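Local coordinates for uncharacterized conserved protein YndB, AHSA1/START domain (Micromonospora chersina, PDB 6V04) that is of unknown function but is encoded in the dynemicin biosynthetic locus and has a START/Bet v1-like fold, consistent with a role in making that antibiotic, at residues G85-T97 against T104-G116. Residues are numbered along the deposited sequence; the frame is centred on the assembly and turned at random.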
ATOM      1  N   GLY A  85      -7.631   0.053  -3.326  1.00 24.68           N
ATOM      2  CA  GLY A  85      -8.873  -0.313  -3.958  1.00 26.09           C
ATOM      3  C   GLY A  85      -8.777  -1.427  -4.975  1.00 27.22           C
ATOM      4  O   GLY A  85      -9.809  -1.835  -5.512  1.00 31.95           O
ATOM      5  N   VAL A  86      -7.579  -1.939  -5.242  1.00 26.01           N
ATOM      6  CA  VAL A  86      -7.386  -2.965  -6.257  1.00 27.18           C
ATOM      7  C   VAL A  86      -6.790  -4.241  -5.697  1.00 26.95           C
ATOM      8  O   VAL A  86      -6.886  -5.285  -6.357  1.00 28.96           O
ATOM      9  CB  VAL A  86      -6.507  -2.439  -7.412  1.00 31.39           C
ATOM     10  CG1 VAL A  86      -7.110  -1.187  -7.972  1.00 35.38           C
ATOM     11  CG2 VAL A  86      -5.066  -2.188  -6.952  1.00 30.57           C
ATOM     12  N   GLY A  87      -6.166  -4.205  -4.523  1.00 25.04           N
ATOM     13  CA  GLY A  87      -5.556  -5.382  -3.951  1.00 27.11           C
ATOM     14  C   GLY A  87      -6.563  -6.417  -3.502  1.00 26.38           C
ATOM     15  O   GLY A  87      -7.758  -6.145  -3.322  1.00 26.35           O
ATOM     16  N   PRO A  88      -6.091  -7.642  -3.305  1.00 25.57           N
ATOM     17  CA  PRO A  88      -6.992  -8.705  -2.857  1.00 26.98           C
ATOM     18  C   PRO A  88      -7.551  -8.401  -1.477  1.00 26.43           C
ATOM     19  O   PRO A  88      -6.910  -7.742  -0.656  1.00 26.42           O
ATOM     20  CB  PRO A  88      -6.098  -9.952  -2.846  1.00 29.57           C
ATOM     21  CG  PRO A  88      -4.716  -9.408  -2.664  1.00 26.83           C
ATOM     22  CD  PRO A  88      -4.694  -8.089  -3.395  1.00 25.90           C
ATOM     23  N   GLU A  89      -8.760  -8.905  -1.223  1.00 25.66           N
ATOM     24  CA  GLU A  89      -9.416  -8.636   0.046  1.00 23.23           C
ATOM     25  C   GLU A  89      -8.702  -9.352   1.183  1.00 27.19           C
ATOM     26  O   GLU A  89      -8.509 -10.579   1.141  1.00 27.84           O
ATOM     27  CB  GLU A  89     -10.880  -9.063  -0.009  1.00 31.41           C
ATOM     28  CG  GLU A  89     -11.654  -8.734   1.254  1.00 34.55           C
ATOM     29  CD  GLU A  89     -13.121  -9.074   1.141  1.00 38.87           C
ATOM     30  OE1 GLU A  89     -13.466 -10.274   1.228  1.00 39.78           O
ATOM     31  OE2 GLU A  89     -13.924  -8.136   0.956  1.00 42.13           O
ATOM     32  N   CYS A  90      -8.346  -8.588   2.213  1.00 25.71           N
ATOM     33  CA  CYS A  90      -7.738  -9.103   3.431  1.00 25.61           C
ATOM     34  C   CYS A  90      -8.743  -9.045   4.566  1.00 24.06           C
ATOM     35  O   CYS A  90      -9.522  -8.097   4.664  1.00 27.17           O
ATOM     36  CB  CYS A  90      -6.513  -8.289   3.828  1.00 25.59           C
ATOM     37  SG  CYS A  90      -5.318  -8.154   2.526  1.00 29.63           S
ATOM     38  N   GLN A  91      -8.736 -10.083   5.399  1.00 24.00           N
ATOM     39  CA  GLN A  91      -9.521 -10.126   6.623  1.00 25.03           C
ATOM     40  C   GLN A  91      -8.664  -9.586   7.757  1.00 25.86           C
ATOM     41  O   GLN A  91      -7.620 -10.178   8.070  1.00 24.70           O
ATOM     42  CB  GLN A  91      -9.937 -11.562   6.926  1.00 28.81           C
ATOM     43  CG  GLN A  91     -11.147 -12.060   6.151  1.00 46.02           C
ATOM     44  CD  GLN A  91     -12.505 -11.777   6.815  1.00 34.82           C
ATOM     45  OE1 GLN A  91     -13.541 -12.059   6.219  1.00 52.75           O
ATOM     46  NE2 GLN A  91     -12.504 -11.221   8.023  1.00 40.06           N
ATOM     47  N   VAL A  92      -9.100  -8.485   8.376  1.00 25.58           N
ATOM     48  CA  VAL A  92      -8.319  -7.814   9.406  1.00 22.97           C
ATOM     49  C   VAL A  92      -9.107  -7.819  10.708  1.00 28.22           C
ATOM     50  O   VAL A  92     -10.323  -7.594  10.714  1.00 30.21           O
ATOM     51  CB  VAL A  92      -7.935  -6.375   8.988  1.00 23.30           C
ATOM     52  CG1 VAL A  92      -7.048  -5.717  10.034  1.00 26.43           C
ATOM     53  CG2 VAL A  92      -7.212  -6.394   7.630  1.00 25.96           C
ATOM     54  N   GLY A  93      -8.416  -8.092  11.809  1.00 25.59           N
ATOM     55  CA  GLY A  93      -9.030  -7.985  13.120  1.00 25.83           C
ATOM     56  C   GLY A  93      -8.154  -7.209  14.078  1.00 27.61           C
ATOM     57  O   GLY A  93      -6.938  -7.411  14.102  1.00 29.40           O
ATOM     58  N   TRP A  94      -8.747  -6.278  14.833  1.00 25.00           N
ATOM     59  CA  TRP A  94      -8.070  -5.568  15.911  1.00 26.73           C
ATOM     60  C   TRP A  94      -8.797  -5.935  17.193  1.00 30.42           C
ATOM     61  O   TRP A  94      -9.968  -5.585  17.358  1.00 30.28           O
ATOM     62  CB  TRP A  94      -8.102  -4.053  15.704  1.00 26.18           C
ATOM     63  CG  TRP A  94      -7.333  -3.512  14.550  1.00 26.89           C
ATOM     64  CD1 TRP A  94      -6.538  -4.197  13.676  1.00 26.48           C
ATOM     65  CD2 TRP A  94      -7.289  -2.138  14.148  1.00 27.70           C
ATOM     66  NE1 TRP A  94      -5.997  -3.319  12.752  1.00 27.81           N
ATOM     67  CE2 TRP A  94      -6.452  -2.058  13.023  1.00 27.76           C
ATOM     68  CE3 TRP A  94      -7.884  -0.965  14.636  1.00 29.59           C
ATOM     69  CZ2 TRP A  94      -6.194  -0.855  12.371  1.00 26.36           C
ATOM     70  CZ3 TRP A  94      -7.623   0.229  13.987  1.00 28.68           C
ATOM     71  CH2 TRP A  94      -6.784   0.271  12.870  1.00 29.86           C
ATOM     72  N   THR A  95      -8.123  -6.653  18.089  1.00 29.81           N
ATOM     73  CA  THR A  95      -8.757  -7.207  19.279  1.00 29.02           C
ATOM     74  C   THR A  95      -8.028  -6.719  20.520  1.00 28.87           C
ATOM     75  O   THR A  95      -6.797  -6.804  20.593  1.00 31.31           O
ATOM     76  CB  THR A  95      -8.766  -8.735  19.225  1.00 30.91           C
ATOM     77  OG1 THR A  95      -9.338  -9.152  17.977  1.00 31.06           O
ATOM     78  CG2 THR A  95      -9.559  -9.331  20.398  1.00 32.90           C
ATOM     79  N   LEU A  96      -8.787  -6.201  21.483  1.00 29.90           N
ATOM     80  CA  LEU A  96      -8.239  -5.686  22.729  1.00 33.18           C
ATOM     81  C   LEU A  96      -8.471  -6.678  23.853  1.00 33.85           C
ATOM     82  O   LEU A  96      -9.591  -7.169  24.033  1.00 35.78           O
ATOM     83  CB  LEU A  96      -8.886  -4.364  23.122  1.00 34.06           C
ATOM     84  CG  LEU A  96      -8.636  -3.201  22.175  1.00 32.60           C
ATOM     85  CD1 LEU A  96      -9.194  -1.938  22.787  1.00 39.84           C
ATOM     86  CD2 LEU A  96      -7.152  -3.059  21.856  1.00 36.54           C
ATOM     87  N   THR A  97      -7.427  -6.929  24.631  1.00 34.76           N
ATOM     88  CA  THR A  97      -7.541  -7.702  25.857  1.00 36.44           C
ATOM     89  C   THR A  97      -6.942  -6.893  26.994  1.00 41.54           C
ATOM     90  O   THR A  97      -5.803  -6.422  26.897  1.00 40.28           O
ATOM     91  CB  THR A  97      -6.853  -9.062  25.721  1.00 46.20           C
ATOM     92  OG1 THR A  97      -5.462  -8.887  25.444  1.00 48.52           O
ATOM     93  CG2 THR A  97      -7.475  -9.848  24.582  1.00 42.74           C
ATOM     94  N   THR A 104      -3.507  -5.183  25.757  1.00 39.29           N
ATOM     95  CA  THR A 104      -2.889  -5.765  24.577  1.00 38.28           C
ATOM     96  C   THR A 104      -3.809  -5.576  23.383  1.00 31.45           C
ATOM     97  O   THR A 104      -5.002  -5.889  23.458  1.00 35.52           O
ATOM     98  CB  THR A 104      -2.590  -7.249  24.777  1.00 44.34           C
ATOM     99  OG1 THR A 104      -1.682  -7.414  25.874  1.00 43.83           O
ATOM    100  CG2 THR A 104      -1.975  -7.836  23.516  1.00 40.19           C
ATOM    101  N   LEU A 105      -3.248  -5.079  22.286  1.00 34.14           N
ATOM    102  CA  LEU A 105      -3.923  -5.057  20.998  1.00 33.37           C
ATOM    103  C   LEU A 105      -3.319  -6.155  20.135  1.00 29.89           C
ATOM    104  O   LEU A 105      -2.101  -6.190  19.934  1.00 32.46           O
ATOM    105  CB  LEU A 105      -3.776  -3.697  20.314  1.00 31.06           C
ATOM    106  CG  LEU A 105      -4.121  -3.639  18.824  1.00 29.26           C
ATOM    107  CD1 LEU A 105      -5.596  -3.804  18.624  1.00 35.76           C
ATOM    108  CD2 LEU A 105      -3.648  -2.319  18.216  1.00 32.48           C
ATOM    109  N   THR A 106      -4.166  -7.043  19.628  1.00 29.66           N
ATOM    110  CA  THR A 106      -3.755  -8.104  18.723  1.00 30.18           C
ATOM    111  C   THR A 106      -4.319  -7.815  17.341  1.00 27.72           C
ATOM    112  O   THR A 106      -5.532  -7.636  17.192  1.00 31.29           O
ATOM    113  CB  THR A 106      -4.251  -9.468  19.220  1.00 29.35           C
ATOM    114  OG1 THR A 106      -3.755  -9.708  20.540  1.00 31.47           O
ATOM    115  CG2 THR A 106      -3.793 -10.595  18.299  1.00 29.74           C
ATOM    116  N   VAL A 107      -3.443  -7.777  16.338  1.00 28.70           N
ATOM    117  CA  VAL A 107      -3.832  -7.554  14.952  1.00 25.35           C
ATOM    118  C   VAL A 107      -3.695  -8.861  14.194  1.00 27.38           C
ATOM    119  O   VAL A 107      -2.624  -9.479  14.201  1.00 28.50           O
ATOM    120  CB  VAL A 107      -2.974  -6.476  14.277  1.00 28.78           C
ATOM    121  CG1 VAL A 107      -3.382  -6.344  12.807  1.00 27.17           C
ATOM    122  CG2 VAL A 107      -3.107  -5.146  15.009  1.00 29.71           C
ATOM    123  N   ASP A 108      -4.781  -9.275  13.545  1.00 25.89           N
ATOM    124  CA  ASP A 108      -4.802 -10.387  12.607  1.00 25.53           C
ATOM    125  C   ASP A 108      -4.994  -9.848  11.198  1.00 25.18           C
ATOM    126  O   ASP A 108      -5.854  -8.995  10.975  1.00 28.98           O
ATOM    127  CB  ASP A 108      -5.956 -11.340  12.911  1.00 26.83           C
ATOM    128  CG  ASP A 108      -5.807 -12.054  14.229  1.00 29.20           C
ATOM    129  OD1 ASP A 108      -4.794 -12.752  14.414  1.00 29.42           O
ATOM    130  OD2 ASP A 108      -6.725 -11.926  15.068  1.00 28.38           O
ATOM    131  N   ASP A 109      -4.219 -10.360  10.240  1.00 23.32           N
ATOM    132  CA  ASP A 109      -4.344  -9.945   8.841  1.00 25.39           C
ATOM    133  C   ASP A 109      -4.115 -11.181   7.986  1.00 25.84           C
ATOM    134  O   ASP A 109      -2.991 -11.686   7.928  1.00 26.68           O
ATOM    135  CB  ASP A 109      -3.338  -8.833   8.503  1.00 22.61           C
ATOM    136  CG  ASP A 109      -3.453  -8.323   7.075  1.00 25.56           C
ATOM    137  OD1 ASP A 109      -3.941  -9.058   6.194  1.00 25.72           O
ATOM    138  OD2 ASP A 109      -3.015  -7.161   6.822  1.00 25.93           O
ATOM    139  N   SER A 110      -5.175 -11.700   7.362  1.00 24.45           N
ATOM    140  CA  SER A 110      -5.054 -12.875   6.519  1.00 24.22           C
ATOM    141  C   SER A 110      -5.646 -12.616   5.142  1.00 25.30           C
ATOM    142  O   SER A 110      -6.504 -11.745   4.954  1.00 27.30           O
ATOM    143  CB  SER A 110      -5.722 -14.098   7.171  1.00 29.25           C
ATOM    144  OG  SER A 110      -7.067 -13.825   7.498  1.00 31.36           O
ATOM    145  N   CYS A 111      -5.130 -13.349   4.176  1.00 25.16           N
ATOM    146  CA  CYS A 111      -5.564 -13.249   2.800  1.00 26.51           C
ATOM    147  C   CYS A 111      -5.253 -14.557   2.089  1.00 28.68           C
ATOM    148  O   CYS A 111      -4.082 -14.931   1.968  1.00 28.31           O
ATOM    149  CB  CYS A 111      -4.871 -12.076   2.109  1.00 26.37           C
ATOM    150  SG  CYS A 111      -5.355 -11.874   0.373  1.00 29.79           S
ATOM    151  N   PRO A 112      -6.262 -15.290   1.624  1.00 28.09           N
ATOM    152  CA  PRO A 112      -5.998 -16.591   1.001  1.00 34.65           C
ATOM    153  C   PRO A 112      -5.072 -16.457  -0.198  1.00 34.14           C
ATOM    154  O   PRO A 112      -5.263 -15.588  -1.054  1.00 32.38           O
ATOM    155  CB  PRO A 112      -7.394 -17.075   0.590  1.00 35.56           C
ATOM    156  CG  PRO A 112      -8.338 -16.326   1.460  1.00 34.99           C
ATOM    157  CD  PRO A 112      -7.700 -14.976   1.681  1.00 27.59           C
ATOM    158  N   GLY A 113      -4.041 -17.295  -0.229  1.00 32.13           N
ATOM    159  CA  GLY A 113      -3.096 -17.317  -1.326  1.00 33.60           C
ATOM    160  C   GLY A 113      -2.058 -16.219  -1.297  1.00 38.72           C
ATOM    161  O   GLY A 113      -1.353 -16.029  -2.294  1.00 39.96           O
ATOM    162  N   ARG A 114      -1.935 -15.500  -0.191  1.00 32.37           N
ATOM    163  CA  ARG A 114      -0.962 -14.424  -0.094  1.00 32.72           C
ATOM    164  C   ARG A 114       0.436 -14.939  -0.425  1.00 39.80           C
ATOM    165  O   ARG A 114       0.893 -15.907   0.196  1.00 43.18           O
ATOM    166  CB  ARG A 114      -0.973 -13.852   1.319  1.00 33.14           C
ATOM    167  CG  ARG A 114       0.106 -12.828   1.603  1.00 35.73           C
ATOM    168  CD  ARG A 114      -0.140 -12.230   2.965  1.00 36.23           C
ATOM    169  NE  ARG A 114      -1.177 -11.212   2.900  1.00 33.17           N
ATOM    170  CZ  ARG A 114      -1.963 -10.852   3.910  1.00 29.03           C
ATOM    171  NH1 ARG A 114      -2.842  -9.876   3.722  1.00 31.11           N
ATOM    172  NH2 ARG A 114      -1.887 -11.456   5.091  1.00 29.90           N
ATOM    173  N   PRO A 115       1.153 -14.314  -1.362  1.00 38.42           N
ATOM    174  CA  PRO A 115       2.532 -14.744  -1.625  1.00 48.66           C
ATOM    175  C   PRO A 115       3.381 -14.671  -0.364  1.00 41.15           C
ATOM    176  O   PRO A 115       3.306 -13.714   0.406  1.00 40.40           O
ATOM    177  CB  PRO A 115       3.019 -13.753  -2.688  1.00 44.77           C
ATOM    178  CG  PRO A 115       1.780 -13.252  -3.341  1.00 47.24           C
ATOM    179  CD  PRO A 115       0.739 -13.223  -2.264  1.00 45.75           C
ATOM    180  N   GLY A 116       4.198 -15.706  -0.154  1.00 51.77           N
ATOM    181  CA  GLY A 116       5.127 -15.667   0.960  1.00 48.45           C
ATOM    182  C   GLY A 116       6.027 -14.453   0.912  1.00 37.66           C
ATOM    183  O   GLY A 116       6.434 -13.931   1.955  1.00 43.62           O
TER
HETATM  184  O   HOH W   1      -7.559 -12.267   9.954  1.00 29.12           O
HETATM  185  O   HOH W   2      -7.376  -9.537  16.271  1.00 29.86           O
HETATM  186  O   HOH W   3      -5.519  -8.803  22.311  1.00 30.64           O
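Gln-91 and Ser-110 begin a run of four antiparallel hydrogen-bonded pairs that continues through Gly-93/Asp-108 and Thr-95/Thr-106 to Thr-97/Thr-104. Strands 90-97 and 104-110 run at 174° with axes 4.6 Å apart, and each of these pairs trades two N-H...O bonds, making a regular beta hairpin in the START/Bet v1-like sheet.

Val-92, Trp-94, Leu-96, Leu-105, Val-107 and Asp-109 share the face turned to helix 116-139. Trp-94 and Val-107 lie side by side, CD1 of the indole 3.8 Å from CG2 of the valine, while Trp-126 of the helix meets the same indole with its ring plane about perpendicular. Next along, the CD2 methyl of Leu-96 reaches CD1 of Leu-105 at 3.7 Å.

The opposite face, with Gln-91, Thr-95, Thr-97, Thr-104, Thr-106, Asp-108 and Ser-110, is polar and carries water. One water accepts from Thr-95 OG1 and donates to Thr-106 O and Asp-108 OD2, linking both strands, while Asp-108 OD1 is hydrogen-bonded to Trp-13 NE1.

Past the strand end, a type II turn from Cys-111 to Arg-114 brings the arginine back. Its chain, bent at chi3 (-80°), lays the guanidinium with Cys-111 CB against one face, offset toward its rim. NH1 bridges to Asp-109 OD1 at 2.8 Å, arriving from above the carboxylate plane, and NH2 reaches Asp-109 O at 3.1 Å. Cys-90 SG sits at the guanidinium edge, 3.2 Å from NH1. A leucine in place of Arg-114 would probably leave Asp-109 OD1 without its charged mate and the turn less firmly tied to the strand.

Arg-114 NH2 also bonds Asp-12 O. The buried carboxylate is thus held through both oxygens, OD1 by Arg-114 and OD2 by Trp-126 NE1, its charge probably balanced by the arginine, and this polar cluster joins hairpin, turn and helix at the end of the apolar run.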